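Local structure of NADH kinase POS5, mitochondrial (Saccharomyces cerevisiae, 3AFO) at residues N200-H205 with V299-D304; L204-S209 with T228-A233. The protein phosphorylates NADH, and less readily NAD(+), with ATP in yeast mitochondria, making it a key source of the cellular reductant NADPH. All blocks are in the same frame, centred on the assembly; numbering follows the deposited sequence. Where two conformers were deposited one is given.

Contact 1. Residues N200-H205 with V299-D304; sequences NDIFLH and VKLSVD. With NAI (1,4-dihydronicotinamide adenine dinucleotide), chain C.
Phe203 and Ser302 form a hydrogen-bonded pair of two antiparallel strands, 201-205 and 299-303, neighbours in the six-stranded sheet of the C-terminal domain. Their mutual N-H to O bonds, both 2.9 Å long, are repeated by His205 and Lys300. Beyond Val303 the pairing continues as Asp304 N donates to Asp201 O in an almost straight bond (179°).

Among the side chains, Ser302 CB lies over one face of the Phe203 ring, 3.8 Å from its centroid. Phe203 CG sits between the backbone N and carbonyl carbon (chi1 61°), which brings the ring back across the neighbouring strand. The other face of the sheet is aliphatic: Leu301 CD1 touches both Ile202 CG2, at 3.8 Å, and Leu204 CD2, at 3.9 Å, and Ile317 of strand 316-321 packs on all three residues.

The polar end belongs to the NADH pocket. Asp201 directs its carboxylate at the nicotinamide ribose, and its OD2 accepts a very short bond, 2.5 Å, from O2D. Behind it, one oxygen fixes the backbone: Asp304 OD1 receives Asp201 N at 3.0 Å, nearly along its C-O axis, and Asn200 N at 2.8 Å from above the carboxylate plane.

Contact 2. Residues L204-S209 with T228-A233; sequences LHRGNS and TADGVA. With NAI (1,4-dihydronicotinamide adenine dinucleotide), chain F.
Leu204 and Val232 pair through two backbone bonds in antiparallel register, His205 faces Gly231 with CA atoms about 4.3 Å apart, and Arg206 N then donates to Asp230 O at 2.7 Å. Gly231 has no side chain to keep the strands apart, and its CA lies 3.1 Å from Leu204 O in a CA-H...O contact.

Asp230 is the centre of the side-chain contact. Arg206, extended from CG to NE, runs alongside it and forms a salt bridge from NE to Asp230 OD1 at 2.8 Å; the oxygen lies in the guanidinium plane, whereas NE stands well above the carboxylate plane. At another part of the guanidinium edge NH1 donates to Ser209 O, tying the arginine to its own type II' turn. One guanidinium face carries C5N of the NADH nicotinamide, 3.8 Å above the plane. The backbone of Asp230 also takes part: its carbonyl O lies over one face of the His205 ring. That ring is fixed at two edge positions: ND1 accepts from Gly207 N at 2.9 Å, and NE2 meets a water that donates to Asp230 OD2.

Tyr243 OH of the second subunit bonds both Asp230 OD2 and Arg206 NH2, placing the cluster at the subunit interface. Within the chain, Asp230 and Gly231 form a classic bulge opposite Ile264 of strand 258-266, while Leu204 and Val232 pack on strands 213-219 and 282-286.

How the contacts relate
Strand 201-205 is common to both contacts and leads from one NADH site toward another: Asp201 at its start binds one ribose, and Arg206, just past its end, meets the nicotinamide of the other. It lies between strand 299-303, its partner in contact 1, and strand 231-235, its partner in contact 2, in one antiparallel sheet of the C-terminal domain. The contact centres are about 9 Å apart, and Leu204 and His205 belong to both. Along the chain the shared strand comes first, then 228-233, and 299-304 last. The second NADH has Asp201 of the second subunit among its other partners. The sheet thus links two NADH sites across the subunit interface.

Contact 1. Residues N200-H205 with V299-D304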
loop_
_atom_site.group_PDB
_atom_site.type_symbol
_atom_site.label_atom_id
_atom_site.label_comp_id
_atom_site.label_asym_id
_atom_site.label_seq_id
_atom_site.Cartn_x
_atom_site.Cartn_y
_atom_site.Cartn_z
ATOM N N ASN A 200 -15.345 12.156 -13.035
ATOM C CA ASN A 200 -14.176 11.510 -12.440
ATOM C C ASN A 200 -14.180 11.653 -10.931
ATOM O O ASN A 200 -14.299 10.667 -10.184
ATOM C CB ASN A 200 -12.899 12.176 -12.954
ATOM C CG ASN A 200 -12.123 11.337 -13.939
ATOM O OD1 ASN A 200 -10.997 11.707 -14.292
ATOM N ND2 ASN A 200 -12.687 10.221 -14.390
ATOM N N ASP A 201 -14.006 12.889 -10.484
ATOM C CA ASP A 201 -13.758 13.129 -9.083
ATOM C C ASP A 201 -13.961 14.548 -8.609
ATOM O O ASP A 201 -14.041 15.497 -9.399
ATOM C CB ASP A 201 -12.335 12.668 -8.718
ATOM C CG ASP A 201 -11.283 13.124 -9.719
ATOM O OD1 ASP A 201 -11.398 14.236 -10.299
ATOM O OD2 ASP A 201 -10.313 12.355 -9.911
ATOM N N ILE A 202 -14.030 14.664 -7.288
ATOM C CA ILE A 202 -14.011 15.921 -6.583
ATOM C C ILE A 202 -12.869 15.805 -5.590
ATOM O O ILE A 202 -12.807 14.828 -4.820
ATOM C CB ILE A 202 -15.340 16.151 -5.843
ATOM C CG1 ILE A 202 -16.476 16.263 -6.872
ATOM C CG2 ILE A 202 -15.256 17.414 -4.934
ATOM C CD1 ILE A 202 -17.787 15.602 -6.450
ATOM N N PHE A 203 -11.958 16.771 -5.595
ATOM C CA PHE A 203 -10.849 16.704 -4.630
ATOM C C PHE A 203 -10.428 18.012 -4.009
ATOM O O PHE A 203 -10.625 19.083 -4.582
ATOM C CB PHE A 203 -9.633 15.899 -5.158
ATOM C CG PHE A 203 -8.985 16.460 -6.396
ATOM C CD1 PHE A 203 -7.947 17.383 -6.305
ATOM C CD2 PHE A 203 -9.361 16.013 -7.648
ATOM C CE1 PHE A 203 -7.330 17.875 -7.459
ATOM C CE2 PHE A 203 -8.734 16.503 -8.810
ATOM C CZ PHE A 203 -7.729 17.431 -8.709
ATOM N N LEU A 204 -9.903 17.889 -2.796
ATOM C CA LEU A 204 -9.374 18.986 -2.017
ATOM C C LEU A 204 -7.874 18.752 -1.902
ATOM O O LEU A 204 -7.435 17.613 -1.727
ATOM C CB LEU A 204 -10.021 19.010 -0.635
ATOM C CG LEU A 204 -11.522 19.320 -0.625
ATOM C CD1 LEU A 204 -12.138 18.998 0.730
ATOM C CD2 LEU A 204 -11.761 20.803 -0.982
ATOM N N HIS A 205 -7.089 19.816 -2.029
ATOM C CA HIS A 205 -5.636 19.681 -2.008
ATOM C C HIS A 205 -4.993 20.955 -1.471
ATOM O O HIS A 205 -5.494 22.049 -1.731
ATOM C CB HIS A 205 -5.106 19.366 -3.404
ATOM C CG HIS A 205 -3.751 18.728 -3.399
ATOM N ND1 HIS A 205 -2.597 19.440 -3.162
ATOM C CD2 HIS A 205 -3.370 17.440 -3.568
ATOM C CE1 HIS A 205 -1.561 18.620 -3.188
ATOM N NE2 HIS A 205 -2.002 17.403 -3.444
ATOM N N VAL A 299 -6.870 25.504 1.141
ATOM C CA VAL A 299 -7.198 24.323 0.344
ATOM C C VAL A 299 -7.769 24.689 -1.024
ATOM O O VAL A 299 -8.578 25.610 -1.144
ATOM C CB VAL A 299 -8.236 23.429 1.048
ATOM C CG1 VAL A 299 -8.271 22.065 0.391
ATOM C CG2 VAL A 299 -7.923 23.295 2.528
ATOM N N LYS A 300 -7.361 23.956 -2.052
ATOM C CA LYS A 300 -7.923 24.140 -3.379
ATOM C C LYS A 300 -9.000 23.090 -3.618
ATOM O O LYS A 300 -8.841 21.941 -3.210
ATOM C CB LYS A 300 -6.836 24.047 -4.458
ATOM C CG LYS A 300 -7.251 24.635 -5.811
ATOM C CD LYS A 300 -6.158 24.500 -6.874
ATOM C CE LYS A 300 -4.910 25.305 -6.538
ATOM N NZ LYS A 300 -5.158 26.780 -6.444
ATOM N N LEU A 301 -10.091 23.490 -4.266
ATOM C CA LEU A 301 -11.120 22.556 -4.687
ATOM C C LEU A 301 -11.056 22.371 -6.201
ATOM O O LEU A 301 -11.109 23.360 -6.966
ATOM C CB LEU A 301 -12.507 23.071 -4.271
ATOM C CG LEU A 301 -13.718 22.313 -4.832
ATOM C CD1 LEU A 301 -13.838 20.889 -4.272
ATOM C CD2 LEU A 301 -15.010 23.100 -4.581
ATOM N N SER A 302 -10.959 21.116 -6.636
ATOM C CA SER A 302 -11.038 20.800 -8.051
ATOM C C SER A 302 -12.117 19.773 -8.347
ATOM O O SER A 302 -12.400 18.893 -7.528
ATOM C CB SER A 302 -9.685 20.305 -8.578
ATOM O OG SER A 302 -8.658 21.231 -8.257
ATOM N N VAL A 303 -12.719 19.897 -9.527
ATOM C CA VAL A 303 -13.785 19.004 -9.956
ATOM C C VAL A 303 -13.386 18.540 -11.355
ATOM O O VAL A 303 -13.205 19.366 -12.266
ATOM C CB VAL A 303 -15.160 19.720 -10.012
ATOM C CG1 VAL A 303 -16.212 18.808 -10.641
ATOM C CG2 VAL A 303 -15.613 20.196 -8.631
ATOM N N ASP A 304 -13.221 17.229 -11.519
ATOM C CA ASP A 304 -12.645 16.647 -12.752
ATOM C C ASP A 304 -11.349 17.340 -13.195
ATOM O O ASP A 304 -11.088 17.486 -14.387
ATOM C CB ASP A 304 -13.684 16.618 -13.879
ATOM C CG ASP A 304 -14.822 15.671 -13.583
ATOM O OD1 ASP A 304 -14.628 14.797 -12.711
ATOM O OD2 ASP A 304 -15.906 15.783 -14.204
HETATM P PA NAI C . -4.545 15.850 -16.836
HETATM O O1A NAI C . -4.068 15.636 -18.243
HETATM O O2A NAI C . -3.634 16.857 -15.949
HETATM O O5B NAI C . -4.541 14.529 -16.000
HETATM C C5B NAI C . -5.055 13.438 -16.595
HETATM C C4B NAI C . -4.073 12.326 -16.502
HETATM O O4B NAI C . -4.907 11.340 -15.837
HETATM C C3B NAI C . -3.984 11.944 -17.976
HETATM O O3B NAI C . -2.885 11.050 -18.168
HETATM C C2B NAI C . -5.322 11.227 -18.168
HETATM O O2B NAI C . -5.271 10.280 -19.227
HETATM C C1B NAI C . -5.464 10.469 -16.849
HETATM N N9A NAI C . -6.896 10.218 -16.521
HETATM C C8A NAI C . -7.868 11.125 -16.367
HETATM N N7A NAI C . -9.017 10.491 -16.081
HETATM C C5A NAI C . -8.767 9.182 -16.029
HETATM C C6A NAI C . -9.536 8.044 -15.774
HETATM N N6A NAI C . -10.852 8.111 -15.488
HETATM N N1A NAI C . -8.926 6.844 -15.822
HETATM C C2A NAI C . -7.636 6.721 -16.097
HETATM N N3A NAI C . -6.879 7.781 -16.341
HETATM C C4A NAI C . -7.416 9.014 -16.319
HETATM O O3 NAI C . -6.064 16.514 -16.752
HETATM P PN NAI C . -7.337 15.886 -17.505
HETATM O O1N NAI C . -6.885 14.970 -18.603
HETATM O O2N NAI C . -8.236 17.039 -17.720
HETATM O O5D NAI C . -8.051 14.904 -16.411
HETATM C C5D NAI C . -8.437 15.401 -15.140
HETATM C C4D NAI C . -8.128 14.360 -14.076
HETATM O O4D NAI C . -6.717 14.477 -13.779
HETATM C C3D NAI C . -8.767 14.664 -12.731
HETATM O O3D NAI C . -10.128 14.211 -12.695
HETATM C C2D NAI C . -7.869 13.842 -11.779
HETATM O O2D NAI C . -8.475 12.566 -11.521
HETATM C C1D NAI C . -6.576 13.640 -12.623
HETATM N N1N NAI C . -5.435 14.088 -11.809
HETATM C C2N NAI C . -4.503 13.125 -11.436
HETATM C C3N NAI C . -3.412 13.455 -10.650
HETATM C C7N NAI C . -2.404 12.336 -10.285
HETATM O O7N NAI C . -1.391 12.555 -9.625
HETATM N N7N NAI C . -2.709 11.140 -10.745
HETATM C C4N NAI C . -3.252 14.782 -10.231
HETATM C C5N NAI C . -4.188 15.773 -10.595
HETATM C C6N NAI C . -5.292 15.438 -11.380
#

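Contact 2. Residues L204-S209 with T228-A233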
loop_
_atom_site.group_PDB
_atom_site.type_symbol
_atom_site.label_atom_id
_atom_site.label_comp_id
_atom_site.label_asym_id
_atom_site.label_seq_id
_atom_site.Cartn_x
_atom_site.Cartn_y
_atom_site.Cartn_z
ATOM N N LEU A 204 -9.903 17.889 -2.796
ATOM C CA LEU A 204 -9.374 18.986 -2.017
ATOM C C LEU A 204 -7.874 18.752 -1.902
ATOM O O LEU A 204 -7.435 17.613 -1.727
ATOM C CB LEU A 204 -10.021 19.010 -0.635
ATOM C CG LEU A 204 -11.522 19.320 -0.625
ATOM C CD1 LEU A 204 -12.138 18.998 0.730
ATOM C CD2 LEU A 204 -11.761 20.803 -0.982
ATOM N N HIS A 205 -7.089 19.816 -2.029
ATOM C CA HIS A 205 -5.636 19.681 -2.008
ATOM C C HIS A 205 -4.993 20.955 -1.471
ATOM O O HIS A 205 -5.494 22.049 -1.731
ATOM C CB HIS A 205 -5.106 19.366 -3.404
ATOM C CG HIS A 205 -3.751 18.728 -3.399
ATOM N ND1 HIS A 205 -2.597 19.440 -3.162
ATOM C CD2 HIS A 205 -3.370 17.440 -3.568
ATOM C CE1 HIS A 205 -1.561 18.620 -3.188
ATOM N NE2 HIS A 205 -2.002 17.403 -3.444
ATOM N N ARG A 206 -3.897 20.807 -0.728
ATOM C CA ARG A 206 -3.148 21.942 -0.182
ATOM C C ARG A 206 -2.600 22.848 -1.286
ATOM O O ARG A 206 -2.385 24.033 -1.058
ATOM C CB ARG A 206 -2.019 21.462 0.739
ATOM C CG ARG A 206 -0.924 20.646 0.043
ATOM C CD ARG A 206 0.221 20.292 0.996
ATOM N NE ARG A 206 1.273 19.536 0.310
ATOM C CZ ARG A 206 2.256 20.079 -0.409
ATOM N NH1 ARG A 206 2.350 21.402 -0.534
ATOM N NH2 ARG A 206 3.160 19.300 -0.995
ATOM N N GLY A 207 -2.379 22.277 -2.471
ATOM C CA GLY A 207 -1.956 23.022 -3.660
ATOM C C GLY A 207 -0.696 23.836 -3.443
ATOM O O GLY A 207 0.358 23.285 -3.132
ATOM N N ASN A 208 -0.824 25.154 -3.588
ATOM C CA ASN A 208 0.292 26.090 -3.418
ATOM C C ASN A 208 0.801 26.228 -1.983
ATOM O O ASN A 208 1.950 26.605 -1.763
ATOM C CB ASN A 208 -0.118 27.477 -3.910
ATOM C CG ASN A 208 1.055 28.278 -4.410
ATOM O OD1 ASN A 208 1.861 27.785 -5.200
ATOM N ND2 ASN A 208 1.160 29.528 -3.956
ATOM N N SER A 209 -0.076 25.967 -1.019
ATOM C CA SER A 209 0.252 26.096 0.390
ATOM C C SER A 209 1.230 24.993 0.827
ATOM O O SER A 209 1.078 23.839 0.416
ATOM C CB SER A 209 -1.031 26.048 1.217
ATOM O OG SER A 209 -0.748 25.903 2.587
ATOM N N THR A 228 -5.360 14.990 8.309
ATOM C CA THR A 228 -4.330 16.000 8.070
ATOM C C THR A 228 -3.443 15.457 6.950
ATOM O O THR A 228 -2.768 14.436 7.127
ATOM C CB THR A 228 -3.521 16.250 9.350
ATOM O OG1 THR A 228 -4.385 16.805 10.348
ATOM C CG2 THR A 228 -2.363 17.212 9.104
ATOM N N ALA A 229 -3.471 16.109 5.788
ATOM C CA ALA A 229 -2.953 15.487 4.561
ATOM C C ALA A 229 -2.677 16.507 3.483
ATOM O O ALA A 229 -2.982 17.687 3.663
ATOM C CB ALA A 229 -3.982 14.467 4.045
ATOM N N ASP A 230 -2.126 16.055 2.355
ATOM C CA ASP A 230 -2.183 16.849 1.125
ATOM C C ASP A 230 -3.632 17.167 0.752
ATOM O O ASP A 230 -3.930 18.262 0.252
ATOM C CB ASP A 230 -1.492 16.127 -0.043
ATOM C CG ASP A 230 0.010 16.243 0.006
ATOM O OD1 ASP A 230 0.540 16.941 0.900
ATOM O OD2 ASP A 230 0.669 15.627 -0.849
ATOM N N GLY A 231 -4.527 16.193 0.962
ATOM C CA GLY A 231 -5.939 16.368 0.638
ATOM C C GLY A 231 -6.716 15.064 0.622
ATOM O O GLY A 231 -6.316 14.086 1.253
ATOM N N VAL A 232 -7.817 15.047 -0.115
ATOM C CA VAL A 232 -8.671 13.866 -0.200
ATOM C C VAL A 232 -9.411 13.921 -1.530
ATOM O O VAL A 232 -9.707 15.017 -2.033
ATOM C CB VAL A 232 -9.674 13.823 0.987
ATOM C CG1 VAL A 232 -10.696 14.953 0.881
ATOM C CG2 VAL A 232 -10.384 12.451 1.089
ATOM N N ALA A 233 -9.717 12.754 -2.084
ATOM C CA ALA A 233 -10.435 12.650 -3.349
ATOM C C ALA A 233 -11.698 11.833 -3.140
ATOM O O ALA A 233 -11.662 10.800 -2.467
ATOM C CB ALA A 233 -9.551 11.987 -4.416
HETATM P PA NAI F . 4.718 21.238 9.202
HETATM O O1A NAI F . 4.222 21.723 10.522
HETATM O O2A NAI F . 3.942 21.851 7.936
HETATM O O5B NAI F . 4.427 19.744 8.910
HETATM C C5B NAI F . 5.168 18.804 9.510
HETATM C C4B NAI F . 4.264 17.731 10.011
HETATM O O4B NAI F . 5.142 16.623 9.807
HETATM C C3B NAI F . 4.184 17.985 11.511
HETATM O O3B NAI F . 3.155 17.151 12.054
HETATM C C2B NAI F . 5.572 17.526 11.949
HETATM O O2B NAI F . 5.617 17.156 13.328
HETATM C C1B NAI F . 5.736 16.280 11.083
HETATM N N9A NAI F . 7.149 15.932 10.823
HETATM C C8A NAI F . 8.113 16.760 10.386
HETATM N N7A NAI F . 9.255 16.082 10.289
HETATM C C5A NAI F . 9.012 14.820 10.657
HETATM C C6A NAI F . 9.787 13.673 10.742
HETATM N N6A NAI F . 11.093 13.676 10.414
HETATM N N1A NAI F . 9.200 12.540 11.163
HETATM C C2A NAI F . 7.913 12.492 11.484
HETATM N N3A NAI F . 7.142 13.562 11.409
HETATM C C4A NAI F . 7.667 14.731 10.995
HETATM O O3 NAI F . 6.296 21.638 8.886
HETATM P PN NAI F . 7.581 21.225 9.747
HETATM O O1N NAI F . 7.173 20.810 11.111
HETATM O O2N NAI F . 8.544 22.329 9.547
HETATM O O5D NAI F . 8.129 19.907 8.962
HETATM C C5D NAI F . 8.452 19.988 7.556
HETATM C C4D NAI F . 8.073 18.669 6.869
HETATM O O4D NAI F . 6.669 18.697 6.577
HETATM C C3D NAI F . 8.679 18.496 5.476
HETATM O O3D NAI F . 10.042 18.068 5.587
HETATM C C2D NAI F . 7.796 17.369 4.907
HETATM O O2D NAI F . 8.390 16.077 5.157
HETATM C C1D NAI F . 6.490 17.512 5.737
HETATM N N1N NAI F . 5.375 17.598 4.766
HETATM C C2N NAI F . 4.453 16.538 4.748
HETATM C C3N NAI F . 3.392 16.529 3.854
HETATM C C7N NAI F . 2.420 15.335 3.899
HETATM O O7N NAI F . 1.449 15.239 3.141
HETATM N N7N NAI F . 2.746 14.421 4.799
HETATM C C4N NAI F . 3.241 17.585 2.943
HETATM C C5N NAI F . 4.164 18.653 2.946
HETATM C C6N NAI F . 5.226 18.664 3.849
HETATM O O HOH W 1 0.019 15.534 -3.490
#